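Local coordinates for dihydrodipicolinate synthase (Aquifex aeolicus, PDB 2EHH), which probably catalyses the condensation of pyruvate with aspartate semialdehyde to 4-hydroxy-tetrahydrodipicolinate, a step of lysine biosynthesis, through a Schiff-base intermediate, at residues 12-15 with 20-23; 189-194 with 215-220; 207-212 with 237-242; 243-246 with 250-253; 252-257 with 279-284. One frame throughout, in Å; residues are numbered along the deposited sequence.

Overall arrangement
The subunit is an eight-stranded parallel (beta/alpha)8 barrel followed by C-terminal helices, and the five contacts sample how these parts are joined. Contact 1 belongs to the start of the chain and touches contacts 4 and 5 where Phe13 CD1 lies 3.2 Å from Lys253 NZ. Contact 2 joins two barrel helices, its centre about 12 Å from that of contact 3, and both reach the second subunit. Contacts 3, 4 and 5 form one continuous cluster: Val242 and Leu281 connect 3 to 5, and Val252 and Lys253 belong to both 4 and 5. Val252 comes nearest the predicted pyruvate site, its side chain about 4 Å from that of Thr44.

Contact 1. Residues 12-15 with 20-23; sequences PFKE and YEAL
Pro12 turns its ring toward the first turn of helix 20-31, and the contact can be read by following that ring outward. Its CB meets the methyl of Ala22, with Pro12 CB and Ala22 CB 3.6 Å apart. One bond further on, CG still borders the same methyl, Pro12 CG lying 4.0 Å from Ala22 CB, and it also approaches the backbone of the next residue, at 4.0 Å from Leu23 N. The last ring carbon, CD, comes only loosely against the leucine, with 4.4 Å between Pro12 CD and Leu23 CB. The pyrrolidine is thus laid along two successive residues of the helix, a small apolar patch.

At the outer end of the contact, Lys14 is stretched to full length, with CG anti to the backbone N (chi1 -177°) and every later torsion also near 180°. This carries Lys14 NZ to 4.4 Å from Glu21 OE2, a pair of opposite charges too far apart for a salt bridge but probably mutually attractive.

Strand 13-14 pairs antiparallel with strand 17-18 in a tight hairpin, and after Asp19 the chain enters helix 20-31. Pro12 is also backbone-bonded to Asp19, whose OD1 accepts from Ala22 N, while helix 52-66 packs beside the helix start, with Val58 and Phe61 against both Tyr20 and Leu23.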
# COMPACT_ATOMS: atom_id res chain seq x y z
N PRO A 12 19.26 13.03 -25.06
CA PRO A 12 20.08 12.18 -25.92
C PRO A 12 21.53 12.12 -25.44
O PRO A 12 22.09 13.12 -25.00
CB PRO A 12 19.98 12.87 -27.28
CG PRO A 12 18.66 13.56 -27.23
CD PRO A 12 18.64 14.12 -25.83
N PHE A 13 22.12 10.93 -25.52
CA PHE A 13 23.51 10.73 -25.11
C PHE A 13 24.29 10.11 -26.27
O PHE A 13 23.74 9.37 -27.07
CB PHE A 13 23.59 9.78 -23.91
CG PHE A 13 23.10 10.38 -22.62
CD1 PHE A 13 22.30 9.63 -21.76
CD2 PHE A 13 23.46 11.66 -22.24
CE1 PHE A 13 21.86 10.16 -20.55
CE2 PHE A 13 23.03 12.21 -21.04
CZ PHE A 13 22.22 11.45 -20.19
N LYS A 14 25.58 10.43 -26.33
CA LYS A 14 26.44 9.87 -27.37
C LYS A 14 27.88 10.00 -26.90
O LYS A 14 28.32 11.08 -26.50
CB LYS A 14 26.27 10.62 -28.69
CG LYS A 14 27.09 10.03 -29.83
CD LYS A 14 26.88 10.81 -31.12
CE LYS A 14 27.73 10.24 -32.24
NZ LYS A 14 27.58 11.04 -33.49
N GLU A 15 28.61 8.89 -26.92
CA GLU A 15 30.00 8.89 -26.49
C GLU A 15 30.06 9.27 -25.01
O GLU A 15 31.05 9.85 -24.55
CB GLU A 15 30.81 9.92 -27.29
CG GLU A 15 30.44 10.02 -28.76
CD GLU A 15 30.93 11.32 -29.40
OE1 GLU A 15 30.62 11.55 -30.59
OE2 GLU A 15 31.62 12.10 -28.71
N TYR A 20 24.10 17.03 -28.22
CA TYR A 20 23.45 18.28 -28.58
C TYR A 20 22.82 18.37 -29.97
O TYR A 20 21.81 19.04 -30.14
CB TYR A 20 24.42 19.44 -28.35
CG TYR A 20 24.63 19.69 -26.88
CD1 TYR A 20 23.65 20.31 -26.11
CD2 TYR A 20 25.77 19.22 -26.23
CE1 TYR A 20 23.80 20.46 -24.73
CE2 TYR A 20 25.93 19.36 -24.86
CZ TYR A 20 24.94 19.97 -24.11
OH TYR A 20 25.08 20.10 -22.75
N GLU A 21 23.40 17.70 -30.96
CA GLU A 21 22.81 17.76 -32.29
C GLU A 21 21.48 17.01 -32.28
O GLU A 21 20.52 17.43 -32.93
CB GLU A 21 23.76 17.18 -33.34
CG GLU A 21 24.23 15.77 -33.09
CD GLU A 21 25.47 15.42 -33.90
OE1 GLU A 21 26.54 16.02 -33.65
OE2 GLU A 21 25.37 14.56 -34.81
N ALA A 22 21.41 15.92 -31.53
CA ALA A 22 20.17 15.16 -31.44
C ALA A 22 19.14 15.95 -30.63
O ALA A 22 17.95 15.96 -30.96
CB ALA A 22 20.42 13.81 -30.77
N LEU A 23 19.60 16.62 -29.58
CA LEU A 23 18.71 17.42 -28.74
C LEU A 23 18.14 18.54 -29.60
O LEU A 23 16.95 18.84 -29.54
CB LEU A 23 19.49 18.02 -27.56
CG LEU A 23 18.71 18.52 -26.33
CD1 LEU A 23 19.68 19.17 -25.36
CD2 LEU A 23 17.65 19.51 -26.73

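Contact 2. Residues 189-194 with 215-220; sequences SLTLPM and KELIRA
Thr191 meets helix 211-223 with a single methyl, CG2, which is directed between Leu217 and Ile218. The apolar contacts both use this methyl. Thr191 CG2 stands 3.4 Å from Ile218 CD1, tighter than ordinary carbon packing, and the two side chains cross at about a right angle. Toward the neighbouring leucine the fit is easier, 3.8 Å between Thr191 CG2 and Leu217 CD1, and there the side chains pass each other in opposite directions. The isoleucine reaches in with its far end alone: its CB does not point at the partner, but CG1 and then CD1 bend across to the methyl.

Thr191 OG1 is engaged on its own side of the contact. With chi1 at -61°, OG1 lies anti to the carbonyl carbon, and CG2 is anti to the backbone N and available for packing. The hydroxyl makes weak hydrogen bonds with Ser185 OG at the end of strand 182-185 and with the carbonyl oxygens of Asp187 and Asp188 in the turn that follows.

Both helices belong to the outer layer of the barrel, and strand 201-204 runs beneath them, its Val202 touching Thr191 and Ile218 alike. Helix 226-242 covers Leu192 and Leu217 through His233 and Ile232 respectively, while Pro193 packs on Pro193 of the second subunit.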
# COMPACT_ATOMS: atom_id res chain seq x y z
N SER A 189 -2.00 8.23 -19.44
CA SER A 189 -3.25 7.49 -19.32
C SER A 189 -4.32 8.22 -18.51
O SER A 189 -5.49 7.87 -18.59
CB SER A 189 -3.00 6.12 -18.70
OG SER A 189 -2.32 5.28 -19.61
N LEU A 190 -3.92 9.22 -17.73
CA LEU A 190 -4.86 9.94 -16.88
C LEU A 190 -5.21 11.35 -17.35
O LEU A 190 -5.99 12.05 -16.71
CB LEU A 190 -4.31 10.00 -15.45
CG LEU A 190 -3.96 8.63 -14.86
CD1 LEU A 190 -3.34 8.80 -13.48
CD2 LEU A 190 -5.22 7.78 -14.80
N THR A 191 -4.63 11.76 -18.47
CA THR A 191 -4.89 13.09 -19.00
C THR A 191 -6.37 13.36 -19.23
O THR A 191 -6.89 14.39 -18.80
CB THR A 191 -4.12 13.32 -20.30
OG1 THR A 191 -2.71 13.20 -20.04
CG2 THR A 191 -4.41 14.70 -20.87
N LEU A 192 -7.06 12.43 -19.88
CA LEU A 192 -8.48 12.62 -20.17
C LEU A 192 -9.31 12.82 -18.89
O LEU A 192 -9.98 13.84 -18.74
CB LEU A 192 -9.02 11.44 -20.99
CG LEU A 192 -10.45 11.58 -21.54
CD1 LEU A 192 -10.63 10.65 -22.74
CD2 LEU A 192 -11.46 11.26 -20.44
N PRO A 193 -9.27 11.85 -17.96
CA PRO A 193 -10.07 12.06 -16.74
C PRO A 193 -9.66 13.29 -15.94
O PRO A 193 -10.50 13.97 -15.35
CB PRO A 193 -9.89 10.74 -15.97
CG PRO A 193 -8.55 10.21 -16.47
CD PRO A 193 -8.61 10.53 -17.95
N MET A 194 -8.36 13.61 -15.91
CA MET A 194 -7.92 14.78 -15.16
C MET A 194 -8.42 16.07 -15.82
O MET A 194 -8.80 17.01 -15.13
CB MET A 194 -6.40 14.82 -15.05
CG MET A 194 -5.83 13.88 -14.00
SD MET A 194 -4.18 14.38 -13.53
CE MET A 194 -3.63 12.87 -12.63
N LYS A 215 -1.36 15.95 -28.94
CA LYS A 215 -1.83 17.32 -29.06
C LYS A 215 -3.32 17.32 -29.36
O LYS A 215 -4.08 18.09 -28.77
CB LYS A 215 -1.07 18.04 -30.18
CG LYS A 215 -1.57 19.45 -30.47
CD LYS A 215 -1.51 20.33 -29.24
CE LYS A 215 -1.97 21.75 -29.56
NZ LYS A 215 -1.97 22.61 -28.35
N GLU A 216 -3.74 16.44 -30.27
CA GLU A 216 -5.15 16.34 -30.64
C GLU A 216 -6.02 15.94 -29.45
O GLU A 216 -7.13 16.44 -29.29
CB GLU A 216 -5.34 15.33 -31.77
CG GLU A 216 -4.65 15.72 -33.08
CD GLU A 216 -4.92 14.72 -34.20
OE1 GLU A 216 -4.31 14.86 -35.28
OE2 GLU A 216 -5.74 13.80 -34.00
N LEU A 217 -5.51 15.03 -28.62
CA LEU A 217 -6.26 14.59 -27.45
C LEU A 217 -6.49 15.80 -26.55
O LEU A 217 -7.60 16.05 -26.09
CB LEU A 217 -5.48 13.50 -26.69
CG LEU A 217 -6.00 12.92 -25.37
CD1 LEU A 217 -5.88 13.96 -24.27
CD2 LEU A 217 -7.44 12.47 -25.52
N ILE A 218 -5.42 16.56 -26.32
CA ILE A 218 -5.49 17.75 -25.49
C ILE A 218 -6.46 18.81 -26.02
O ILE A 218 -7.24 19.38 -25.25
CB ILE A 218 -4.09 18.40 -25.34
CG1 ILE A 218 -3.14 17.42 -24.65
CG2 ILE A 218 -4.20 19.69 -24.54
CD1 ILE A 218 -3.63 16.92 -23.32
N ARG A 219 -6.40 19.10 -27.31
CA ARG A 219 -7.31 20.11 -27.86
C ARG A 219 -8.78 19.68 -27.76
O ARG A 219 -9.64 20.50 -27.47
CB ARG A 219 -6.92 20.46 -29.30
CG ARG A 219 -5.89 21.59 -29.36
CD ARG A 219 -5.49 21.99 -30.77
NE ARG A 219 -4.65 20.97 -31.40
CZ ARG A 219 -4.05 21.12 -32.58
NH1 ARG A 219 -4.21 22.25 -33.26
NH2 ARG A 219 -3.30 20.15 -33.08
N ALA A 220 -9.05 18.40 -27.99
CA ALA A 220 -10.41 17.90 -27.89
C ALA A 220 -10.92 18.13 -26.47
O ALA A 220 -12.05 18.58 -26.26
CB ALA A 220 -10.46 16.43 -28.24

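Contact 3. Residues 207-212 with 237-242; sequences NNVMPR and HDLFKV
Leu239 drives its forked end between Val209 and Met210, the two residues that lead into helix 211-223. The apolar contact comes in two parts. CD2 is held along the methionine, with Leu239 CD2 3.5 Å from Met210 SD and 4.0 Å from Met210 CG; the thioether then bends away at chi3 (81°), so that sulfur, and not the terminal methyl, is what the leucine meets. The second part is looser: Val209 CG2 sits 4.1 Å from both Leu239 CD1 and Leu239 CD2. The leucine reaches both residues with CG anti to the backbone N (chi1 177°).

Polar interactions belong to the backbones and to the flanks. Helix 226-242 is kinked where the N of Asp238 and Leu239 lacks a bond to the turn before; Leu239 N instead hydrogen-bonds Tyr288 OH. On the other segment, Asn207 ND2 bonds Ser5 OG and Ile6 O and Asn208 ND2 bonds Ala8 O, tying the turn to strand 4-8; Asn208 ND2 also bonds Val205 O, just before its own segment. His237 adds a weak hydrogen bond to Glu172 of the second subunit.

Met210 holds the N-cap position of the helix that follows strand 201-204, the eighth of the barrel. The contact therefore joins the last beta-alpha unit of a TIM barrel to the first of the C-terminal helices that follow it in this family.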
# COMPACT_ATOMS: atom_id res chain seq x y z
N ASN A 207 4.37 12.05 -25.67
CA ASN A 207 4.59 13.18 -26.56
C ASN A 207 5.90 13.07 -27.33
O ASN A 207 6.04 13.62 -28.42
CB ASN A 207 4.63 14.48 -25.75
CG ASN A 207 3.43 15.33 -25.98
OD1 ASN A 207 2.72 15.15 -26.97
ND2 ASN A 207 3.19 16.29 -25.10
N ASN A 208 6.87 12.37 -26.74
CA ASN A 208 8.17 12.19 -27.36
C ASN A 208 8.11 11.48 -28.71
O ASN A 208 8.96 11.71 -29.56
CB ASN A 208 9.09 11.39 -26.42
CG ASN A 208 9.72 12.25 -25.34
OD1 ASN A 208 10.67 12.98 -25.60
ND2 ASN A 208 9.18 12.16 -24.13
N VAL A 209 7.11 10.62 -28.89
CA VAL A 209 7.02 9.87 -30.14
C VAL A 209 5.78 10.11 -31.00
O VAL A 209 5.83 9.87 -32.20
CB VAL A 209 7.17 8.36 -29.87
CG1 VAL A 209 8.52 8.10 -29.21
CG2 VAL A 209 6.05 7.87 -28.98
N MET A 210 4.69 10.56 -30.40
CA MET A 210 3.47 10.84 -31.16
C MET A 210 2.91 12.19 -30.72
O MET A 210 1.81 12.27 -30.18
CB MET A 210 2.43 9.73 -30.98
CG MET A 210 2.78 8.45 -31.75
SD MET A 210 1.50 7.18 -31.70
CE MET A 210 0.38 7.75 -32.97
N PRO A 211 3.67 13.27 -30.95
CA PRO A 211 3.33 14.66 -30.61
C PRO A 211 1.98 15.13 -31.14
O PRO A 211 1.18 15.73 -30.41
CB PRO A 211 4.47 15.47 -31.24
CG PRO A 211 5.59 14.50 -31.33
CD PRO A 211 4.92 13.22 -31.74
N ARG A 212 1.74 14.87 -32.42
CA ARG A 212 0.51 15.29 -33.08
C ARG A 212 -0.74 14.69 -32.45
O ARG A 212 -1.70 15.40 -32.14
CB ARG A 212 0.56 14.93 -34.57
CG ARG A 212 1.73 15.56 -35.31
CD ARG A 212 1.80 15.07 -36.74
NE ARG A 212 0.68 15.54 -37.55
CZ ARG A 212 0.66 16.69 -38.21
NH1 ARG A 212 1.71 17.51 -38.17
NH2 ARG A 212 -0.41 17.03 -38.92
N HIS A 237 -4.08 4.21 -26.18
CA HIS A 237 -3.91 3.43 -24.96
C HIS A 237 -2.76 2.41 -25.00
O HIS A 237 -1.99 2.32 -24.05
CB HIS A 237 -5.20 2.71 -24.57
CG HIS A 237 -5.24 2.28 -23.14
ND1 HIS A 237 -5.21 3.18 -22.09
CD2 HIS A 237 -5.25 1.05 -22.57
CE1 HIS A 237 -5.20 2.52 -20.95
NE2 HIS A 237 -5.22 1.23 -21.21
N ASP A 238 -2.65 1.66 -26.10
CA ASP A 238 -1.57 0.69 -26.21
C ASP A 238 -0.20 1.36 -26.11
O ASP A 238 0.72 0.81 -25.52
CB ASP A 238 -1.67 -0.09 -27.53
CG ASP A 238 -2.77 -1.12 -27.52
OD1 ASP A 238 -3.39 -1.34 -26.46
OD2 ASP A 238 -3.03 -1.73 -28.59
N LEU A 239 -0.07 2.55 -26.69
CA LEU A 239 1.20 3.28 -26.62
C LEU A 239 1.47 3.73 -25.18
O LEU A 239 2.58 3.58 -24.67
CB LEU A 239 1.18 4.51 -27.53
CG LEU A 239 2.43 5.40 -27.47
CD1 LEU A 239 3.62 4.64 -28.04
CD2 LEU A 239 2.19 6.68 -28.26
N PHE A 240 0.44 4.29 -24.54
CA PHE A 240 0.58 4.77 -23.16
C PHE A 240 1.06 3.66 -22.22
O PHE A 240 1.89 3.90 -21.35
CB PHE A 240 -0.76 5.31 -22.63
CG PHE A 240 -1.23 6.59 -23.28
CD1 PHE A 240 -0.37 7.35 -24.07
CD2 PHE A 240 -2.53 7.04 -23.08
CE1 PHE A 240 -0.80 8.55 -24.64
CE2 PHE A 240 -2.97 8.23 -23.65
CZ PHE A 240 -2.10 8.99 -24.43
N LYS A 241 0.53 2.45 -22.40
CA LYS A 241 0.93 1.35 -21.53
C LYS A 241 2.33 0.81 -21.82
O LYS A 241 3.12 0.63 -20.89
CB LYS A 241 -0.09 0.21 -21.63
CG LYS A 241 -1.49 0.59 -21.14
CD LYS A 241 -1.45 1.22 -19.74
CE LYS A 241 -0.93 0.25 -18.68
NZ LYS A 241 -0.66 0.94 -17.38
N VAL A 242 2.65 0.56 -23.08
CA VAL A 242 3.97 0.02 -23.41
C VAL A 242 5.13 0.94 -23.02
O VAL A 242 6.23 0.46 -22.74
CB VAL A 242 4.07 -0.34 -24.92
CG1 VAL A 242 4.27 0.91 -25.76
CG2 VAL A 242 5.21 -1.33 -25.14

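Contact 4. Residues 243-246 with 250-253; sequences LFIE and IPVK
Pro251 pushes the CB-CG-CD rim of its ring against the carbonyl oxygens of Leu243 and Glu246, in the connection between two helices of the C-terminal region that follows the TIM barrel. This is a short loop linking two successive helices: the chain leaves helix 226-242, curls through residues 243-246 and enters helix 250-258, whose second residue is the proline. Pro251 CB lies 3.2 Å from Leu243 O. Pro251 CG is shared, 3.3 Å from Leu243 O and 3.2 Å from Glu246 O, and CD leans to the second oxygen. Two carbonyl oxygens thus bound the ring rim, close carbon-oxygen approaches that probably help set the loop against the new helix. An apolar side is added by Ile245, whose CG2 stands 4.0 Å from Pro251 CG.

An alanine here, lacking CG and CD, would probably open a gap beside Glu246 O and leave Ile245 CG2 without its mate across the turn.

Glu246 is extended beyond CG and carries its carboxylate across Ile250, with Glu246 OE1 3.7 Å from Ile250 CG2. The acid is secured by its other oxygen: OE2 accepts a hydrogen bond from Ser274 N. Thr110 of the third subunit packs on both Glu246 and Ile250, and Val252, one residue on from the proline, brings the helix to the side of Thr44, a predicted pyruvate-binding residue.

The backbones themselves are joined through one water, which donates to Leu243 O at 2.8 Å and accepts from Val252 N at 2.9 Å.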
# COMPACT_ATOMS: atom_id res chain seq x y z
N LEU A 243 4.90 2.25 -22.99
CA LEU A 243 5.97 3.18 -22.62
C LEU A 243 6.36 3.04 -21.16
O LEU A 243 7.34 3.64 -20.71
CB LEU A 243 5.54 4.62 -22.90
CG LEU A 243 5.88 5.15 -24.31
CD1 LEU A 243 5.56 4.11 -25.36
CD2 LEU A 243 5.11 6.43 -24.57
N PHE A 244 5.61 2.23 -20.42
CA PHE A 244 5.91 2.00 -19.01
C PHE A 244 6.09 0.52 -18.68
O PHE A 244 5.98 0.12 -17.52
CB PHE A 244 4.80 2.61 -18.15
CG PHE A 244 4.78 4.10 -18.19
CD1 PHE A 244 5.54 4.85 -17.29
CD2 PHE A 244 4.07 4.77 -19.18
CE1 PHE A 244 5.59 6.23 -17.38
CE2 PHE A 244 4.12 6.16 -19.28
CZ PHE A 244 4.88 6.89 -18.38
N ILE A 245 6.38 -0.29 -19.70
CA ILE A 245 6.59 -1.72 -19.50
C ILE A 245 7.84 -1.90 -18.63
O ILE A 245 8.02 -2.92 -17.98
CB ILE A 245 6.74 -2.44 -20.86
CG1 ILE A 245 6.78 -3.96 -20.64
CG2 ILE A 245 7.99 -1.96 -21.58
CD1 ILE A 245 6.60 -4.75 -21.92
N GLU A 246 8.69 -0.88 -18.65
CA GLU A 246 9.89 -0.83 -17.83
C GLU A 246 9.97 0.61 -17.35
O GLU A 246 9.37 1.50 -17.96
CB GLU A 246 11.14 -1.21 -18.64
CG GLU A 246 11.39 -2.73 -18.68
CD GLU A 246 12.72 -3.09 -19.32
OE1 GLU A 246 13.71 -2.36 -19.09
OE2 GLU A 246 12.78 -4.12 -20.04
N ILE A 250 13.18 4.39 -19.79
CA ILE A 250 13.80 3.32 -20.57
C ILE A 250 13.03 3.02 -21.86
O ILE A 250 13.62 2.99 -22.95
CB ILE A 250 13.99 2.05 -19.72
CG1 ILE A 250 15.02 2.33 -18.62
CG2 ILE A 250 14.47 0.90 -20.60
CD1 ILE A 250 15.21 1.21 -17.61
N PRO A 251 11.71 2.82 -21.77
CA PRO A 251 10.95 2.53 -22.99
C PRO A 251 10.88 3.70 -23.99
O PRO A 251 11.09 3.51 -25.19
CB PRO A 251 9.56 2.16 -22.47
CG PRO A 251 9.87 1.56 -21.12
CD PRO A 251 10.88 2.54 -20.58
N VAL A 252 10.60 4.90 -23.50
CA VAL A 252 10.49 6.05 -24.39
C VAL A 252 11.80 6.40 -25.10
O VAL A 252 11.80 6.75 -26.28
CB VAL A 252 9.93 7.30 -23.66
CG1 VAL A 252 10.94 7.83 -22.67
CG2 VAL A 252 9.55 8.36 -24.68
N LYS A 253 12.93 6.30 -24.40
CA LYS A 253 14.20 6.60 -25.04
C LYS A 253 14.47 5.53 -26.09
O LYS A 253 14.99 5.81 -27.17
CB LYS A 253 15.34 6.65 -24.02
CG LYS A 253 16.72 6.84 -24.67
CD LYS A 253 17.80 7.22 -23.66
CE LYS A 253 18.12 8.72 -23.72
NZ LYS A 253 19.33 9.07 -22.92
O HOH W 1 9.35 5.51 -20.98

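Contact 5. Residues 252-257 with 279-284; sequences VKTACW and NKLREV
Leu281 is the first residue of helix 279-284 to meet helix 252-257, and one of its methyls does the touching. With CG anti to the backbone N (chi1 173°), the branch reaches across and Leu281 CD2 settles between neighbouring residues: 3.9 Å from Thr254 CG2, 3.9 Å from Ala255 N and 4.2 Å from Ala255 CB. The leucine thus rests partly on bare backbone, helped by the small size of the alanine. Thr254 offers its methyl to this contact because OG1 is turned back to bond Ile250 O within its own helix.

Arg282 comes next and reaches Trp257 with the end of its chain, bent at chi3. Arg282 NH2 lies 4.0 Å from Trp257 CZ3 and 4.1 Å from Trp257 CH2, with the guanidinium and indole planes 77° apart, an oblique approach. The charge has its firmer partner elsewhere, a salt bridge from NH1 to the terminal carboxylate of Asn294.

The segment axes come within 10.5 Å and cross at -58°, a wide separation that Leu281 and Arg282 span. Helix 226-242 packs beside the junction, Val242 against Leu281 and Val284, while the chain end returns to Trp257, whose O accepts from Asn294 ND2.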
# COMPACT_ATOMS: atom_id res chain seq x y z
N VAL A 252 10.60 4.90 -23.50
CA VAL A 252 10.49 6.05 -24.39
C VAL A 252 11.80 6.40 -25.10
O VAL A 252 11.80 6.75 -26.28
CB VAL A 252 9.93 7.30 -23.66
CG1 VAL A 252 10.94 7.83 -22.67
CG2 VAL A 252 9.55 8.36 -24.68
N LYS A 253 12.93 6.30 -24.40
CA LYS A 253 14.20 6.60 -25.04
C LYS A 253 14.47 5.53 -26.09
O LYS A 253 14.99 5.81 -27.17
CB LYS A 253 15.34 6.65 -24.02
CG LYS A 253 16.72 6.84 -24.67
CD LYS A 253 17.80 7.22 -23.66
CE LYS A 253 18.12 8.72 -23.72
NZ LYS A 253 19.33 9.07 -22.92
N THR A 254 14.10 4.29 -25.77
CA THR A 254 14.29 3.18 -26.70
C THR A 254 13.43 3.40 -27.95
O THR A 254 13.86 3.11 -29.07
CB THR A 254 13.92 1.83 -26.07
OG1 THR A 254 14.75 1.59 -24.92
CG2 THR A 254 14.12 0.70 -27.07
N ALA A 255 12.22 3.92 -27.75
CA ALA A 255 11.32 4.17 -28.87
C ALA A 255 11.90 5.26 -29.78
O ALA A 255 11.85 5.14 -31.01
CB ALA A 255 9.95 4.60 -28.36
N CYS A 256 12.42 6.32 -29.18
CA CYS A 256 13.01 7.41 -29.94
C CYS A 256 14.21 6.89 -30.73
O CYS A 256 14.47 7.34 -31.85
CB CYS A 256 13.46 8.54 -29.01
SG CYS A 256 12.08 9.41 -28.21
N TRP A 257 14.94 5.94 -30.15
CA TRP A 257 16.09 5.35 -30.84
C TRP A 257 15.59 4.61 -32.07
O TRP A 257 16.18 4.70 -33.14
CB TRP A 257 16.83 4.38 -29.92
CG TRP A 257 17.72 3.42 -30.66
CD1 TRP A 257 18.90 3.71 -31.30
CD2 TRP A 257 17.49 2.02 -30.86
NE1 TRP A 257 19.41 2.57 -31.88
CE2 TRP A 257 18.57 1.52 -31.63
CE3 TRP A 257 16.47 1.14 -30.47
CZ2 TRP A 257 18.66 0.17 -32.01
CZ3 TRP A 257 16.56 -0.20 -30.85
CH2 TRP A 257 17.65 -0.67 -31.61
N ASN A 279 11.13 -5.98 -27.84
CA ASN A 279 10.41 -6.47 -29.01
C ASN A 279 8.92 -6.14 -28.90
O ASN A 279 8.26 -5.88 -29.91
CB ASN A 279 10.59 -7.99 -29.17
CG ASN A 279 11.90 -8.35 -29.85
OD1 ASN A 279 12.26 -7.76 -30.88
ND2 ASN A 279 12.61 -9.32 -29.29
N LYS A 280 8.39 -6.17 -27.68
CA LYS A 280 6.99 -5.84 -27.46
C LYS A 280 6.80 -4.38 -27.86
O LYS A 280 5.82 -4.02 -28.52
CB LYS A 280 6.63 -6.02 -25.98
CG LYS A 280 5.16 -5.82 -25.66
CD LYS A 280 4.30 -6.96 -26.18
CE LYS A 280 2.82 -6.74 -25.86
NZ LYS A 280 2.33 -5.43 -26.39
N LEU A 281 7.75 -3.54 -27.47
CA LEU A 281 7.69 -2.12 -27.80
C LEU A 281 7.70 -1.93 -29.31
O LEU A 281 6.86 -1.21 -29.85
CB LEU A 281 8.87 -1.37 -27.19
CG LEU A 281 9.02 0.09 -27.61
CD1 LEU A 281 7.79 0.89 -27.18
CD2 LEU A 281 10.27 0.67 -26.97
N ARG A 282 8.65 -2.57 -29.99
CA ARG A 282 8.74 -2.44 -31.44
C ARG A 282 7.43 -2.83 -32.10
O ARG A 282 6.96 -2.15 -33.01
CB ARG A 282 9.88 -3.31 -32.00
CG ARG A 282 10.04 -3.21 -33.51
CD ARG A 282 11.14 -4.15 -34.01
NE ARG A 282 12.44 -3.79 -33.46
CZ ARG A 282 13.16 -2.74 -33.87
NH1 ARG A 282 12.70 -1.96 -34.83
NH2 ARG A 282 14.33 -2.48 -33.30
N GLU A 283 6.83 -3.92 -31.64
CA GLU A 283 5.57 -4.38 -32.22
C GLU A 283 4.45 -3.37 -32.02
O GLU A 283 3.62 -3.18 -32.90
CB GLU A 283 5.17 -5.74 -31.64
CG GLU A 283 5.97 -6.89 -32.23
CD GLU A 283 6.09 -6.79 -33.74
OE1 GLU A 283 5.05 -6.71 -34.43
OE2 GLU A 283 7.24 -6.78 -34.24
N VAL A 284 4.43 -2.70 -30.87
CA VAL A 284 3.39 -1.71 -30.63
C VAL A 284 3.59 -0.51 -31.56
O VAL A 284 2.64 -0.04 -32.20
CB VAL A 284 3.40 -1.22 -29.16
CG1 VAL A 284 2.43 -0.05 -28.99
CG2 VAL A 284 3.00 -2.35 -28.23